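Local coordinates for protein DnaJ homolog subfamily C member 27-A (Xenopus laevis, PDB 6JMG) that binds GTP and probably hydrolyses it as a Rab-family small GTPase joined to a DnaJ domain, possibly acting in regulation of the MEK/ERK pathway, at residues M22-V27 / D108-E113. Numbering follows the deposited sequence.
With GTP (guanosine-5'-triphosphate), chain C.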
loop_
_atom_site.group_PDB
_atom_site.type_symbol
_atom_site.label_atom_id
_atom_site.label_comp_id
_atom_site.label_asym_id
_atom_site.label_seq_id
_atom_site.Cartn_x
_atom_site.Cartn_y
_atom_site.Cartn_z
ATOM N N MET A 22 3.087 -8.067 -8.803
ATOM C CA MET A 22 1.704 -8.513 -8.838
ATOM C C MET A 22 1.052 -7.973 -10.108
ATOM O O MET A 22 1.410 -6.896 -10.603
ATOM C CB MET A 22 0.901 -8.061 -7.593
ATOM C CG MET A 22 1.451 -8.501 -6.242
ATOM S SD MET A 22 0.558 -7.930 -4.763
ATOM C CE MET A 22 -0.958 -7.370 -5.480
ATOM N N GLY A 23 0.095 -8.728 -10.620
ATOM C CA GLY A 23 -0.678 -8.346 -11.786
ATOM C C GLY A 23 -0.989 -9.561 -12.644
ATOM O O GLY A 23 -0.375 -10.627 -12.524
ATOM N N ASN A 24 -1.955 -9.391 -13.544
ATOM C CA ASN A 24 -2.488 -10.502 -14.319
ATOM C C ASN A 24 -1.408 -11.153 -15.187
ATOM O O ASN A 24 -0.309 -10.623 -15.385
ATOM C CB ASN A 24 -3.659 -10.021 -15.173
ATOM C CG ASN A 24 -4.941 -9.811 -14.354
ATOM O OD1 ASN A 24 -4.934 -9.906 -13.129
ATOM N ND2 ASN A 24 -6.043 -9.536 -15.039
ATOM N N ALA A 25 -1.728 -12.340 -15.689
ATOM C CA ALA A 25 -0.805 -13.037 -16.575
ATOM C C ALA A 25 -0.594 -12.259 -17.873
ATOM O O ALA A 25 -1.488 -11.546 -18.347
ATOM C CB ALA A 25 -1.320 -14.437 -16.891
ATOM N N GLU A 26 0.612 -12.400 -18.446
ATOM C CA GLU A 26 1.014 -11.838 -19.741
ATOM C C GLU A 26 1.167 -10.331 -19.700
ATOM O O GLU A 26 1.364 -9.694 -20.735
ATOM C CB GLU A 26 0.031 -12.199 -20.858
ATOM C CG GLU A 26 0.123 -13.631 -21.312
ATOM C CD GLU A 26 -0.230 -13.782 -22.773
ATOM O OE1 GLU A 26 0.341 -13.028 -23.608
ATOM O OE2 GLU A 26 -1.084 -14.646 -23.075
ATOM N N VAL A 27 1.080 -9.743 -18.516
ATOM C CA VAL A 27 1.115 -8.303 -18.374
ATOM C C VAL A 27 2.528 -7.730 -18.481
ATOM O O VAL A 27 2.682 -6.567 -18.862
ATOM C CB VAL A 27 0.394 -8.025 -17.040
ATOM C CG1 VAL A 27 0.843 -6.782 -16.412
ATOM C CG2 VAL A 27 -1.102 -7.976 -17.269
ATOM N N ASP A 108 -7.782 -3.812 -8.269
ATOM C CA ASP A 108 -8.420 -3.772 -6.955
ATOM C C ASP A 108 -8.425 -5.156 -6.321
ATOM O O ASP A 108 -8.171 -5.296 -5.116
ATOM C CB ASP A 108 -9.836 -3.200 -7.058
ATOM C CG ASP A 108 -9.859 -1.665 -7.176
ATOM O OD1 ASP A 108 -9.269 -0.988 -6.306
ATOM O OD2 ASP A 108 -10.479 -1.135 -8.131
ATOM N N GLY A 109 -8.671 -6.194 -7.131
ATOM C CA GLY A 109 -8.624 -7.559 -6.624
ATOM C C GLY A 109 -7.234 -7.965 -6.149
ATOM O O GLY A 109 -7.094 -8.683 -5.153
ATOM N N TRP A 110 -6.187 -7.510 -6.851
ATOM C CA TRP A 110 -4.826 -7.801 -6.404
ATOM C C TRP A 110 -4.559 -7.178 -5.045
ATOM O O TRP A 110 -3.982 -7.824 -4.163
ATOM C CB TRP A 110 -3.794 -7.323 -7.440
ATOM C CG TRP A 110 -3.642 -8.306 -8.565
ATOM C CD1 TRP A 110 -4.256 -8.256 -9.790
ATOM C CD2 TRP A 110 -2.876 -9.517 -8.554
ATOM N NE1 TRP A 110 -3.902 -9.353 -10.548
ATOM C CE2 TRP A 110 -3.059 -10.142 -9.811
ATOM C CE3 TRP A 110 -2.050 -10.133 -7.608
ATOM C CZ2 TRP A 110 -2.445 -11.348 -10.141
ATOM C CZ3 TRP A 110 -1.429 -11.324 -7.942
ATOM C CH2 TRP A 110 -1.624 -11.916 -9.198
ATOM N N LEU A 111 -4.970 -5.926 -4.849
ATOM C CA LEU A 111 -4.799 -5.304 -3.540
ATOM C C LEU A 111 -5.563 -6.077 -2.473
ATOM O O LEU A 111 -5.050 -6.309 -1.371
ATOM C CB LEU A 111 -5.267 -3.852 -3.585
ATOM C CG LEU A 111 -4.397 -2.903 -4.401
ATOM C CD1 LEU A 111 -4.830 -1.472 -4.218
ATOM C CD2 LEU A 111 -2.954 -3.062 -3.995
ATOM N N ALA A 112 -6.782 -6.514 -2.798
ATOM C CA ALA A 112 -7.569 -7.281 -1.844
ATOM C C ALA A 112 -6.869 -8.581 -1.476
ATOM O O ALA A 112 -6.839 -8.978 -0.305
ATOM C CB ALA A 112 -8.954 -7.569 -2.423
ATOM N N GLU A 113 -6.299 -9.257 -2.469
ATOM C CA GLU A 113 -5.664 -10.539 -2.205
ATOM C C GLU A 113 -4.436 -10.367 -1.327
ATOM O O GLU A 113 -4.242 -11.117 -0.365
ATOM C CB GLU A 113 -5.306 -11.208 -3.524
ATOM C CG GLU A 113 -4.376 -12.351 -3.368
ATOM C CD GLU A 113 -4.215 -13.093 -4.646
ATOM O OE1 GLU A 113 -3.110 -13.626 -4.872
ATOM O OE2 GLU A 113 -5.193 -13.122 -5.426
HETATM P PG GTP C . 3.120 -14.287 -15.976
HETATM O O1G GTP C . 4.456 -14.614 -15.345
HETATM O O2G GTP C . 2.138 -13.748 -14.967
HETATM O O3G GTP C . 2.546 -15.541 -16.610
HETATM O O3B GTP C . 3.225 -13.107 -17.080
HETATM P PB GTP C . 4.195 -11.832 -16.927
HETATM O O1B GTP C . 3.495 -10.693 -16.235
HETATM O O2B GTP C . 5.497 -12.111 -16.214
HETATM O O3A GTP C . 4.416 -11.382 -18.456
HETATM P PA GTP C . 5.834 -11.505 -19.198
HETATM O O1A GTP C . 6.895 -10.633 -18.572
HETATM O O2A GTP C . 6.306 -12.928 -19.253
HETATM O "O5'" GTP C . 5.392 -11.005 -20.646
HETATM C "C5'" GTP C . 4.305 -11.620 -21.294
HETATM C "C4'" GTP C . 4.488 -11.410 -22.793
HETATM O "O4'" GTP C . 4.364 -10.038 -23.052
HETATM C "C3'" GTP C . 5.848 -11.799 -23.317
HETATM O "O3'" GTP C . 5.589 -12.284 -24.598
HETATM C "C2'" GTP C . 6.625 -10.514 -23.475
HETATM O "O2'" GTP C . 7.479 -10.475 -24.597
HETATM C "C1'" GTP C . 5.518 -9.535 -23.718
HETATM N N9 GTP C . 5.841 -8.213 -23.182
HETATM C C8 GTP C . 6.217 -7.908 -21.898
HETATM N N7 GTP C . 6.375 -6.560 -21.812
HETATM C C5 GTP C . 6.105 -6.014 -23.020
HETATM C C6 GTP C . 6.109 -4.706 -23.477
HETATM O O6 GTP C . 6.416 -3.778 -22.732
HETATM N N1 GTP C . 5.750 -4.441 -24.781
HETATM C C2 GTP C . 5.402 -5.462 -25.632
HETATM N N2 GTP C . 5.080 -5.170 -26.885
HETATM N N3 GTP C . 5.400 -6.770 -25.178
HETATM C C4 GTP C . 5.752 -7.039 -23.893
#
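Asn24 OD1 takes two hydrogen bonds, one from Trp110 NE1 in helix 107-117 and one from the hydroxyl of Ser106 just before that helix. The indole bond measures 2.8 Å from NE1 to OD1 and is nearly straight at 174°. OD1 lies almost in the indole plane, whereas the donor sits somewhat tilted from the plane of the amide, which is turned 51° against the ring. Asn24 CB leads away from the helix, but with CG set beside the backbone N (chi1 -76°) the amide swings back to the indole edge. Next to it the backbone of Gly23 runs over one ring face: its N stands 3.5 Å above the plane, and its CA makes a CH-pi contact 3.8 Å from the centroid of the five-membered ring. Gly23 O comes 3.2 Å from Trp110 CZ2, while Lys29 hydrogen-bonds this carbonyl. On the same face Met22, running counter to the indole, sets CB over the rim of the six-membered ring, 3.6 Å from Trp110 CE3, and its chain bends at the sulfur to bring CE within 3.4 Å of Trp110 CB. Tyr86 and Met72 also pack on Trp110. A leucine in place of Trp110 would probably cost Asn24 its indole donor and strip the flat support from under Gly23. Farther along the loop, Glu26 N reaches GTP O3B at 3.0 Å. Met22 ends strand 15-22, and Gly23 to Val27 form the first part of the P-loop (Walker A) of a Ras-like GTPase, here buttressed by an indole from helix 107-117.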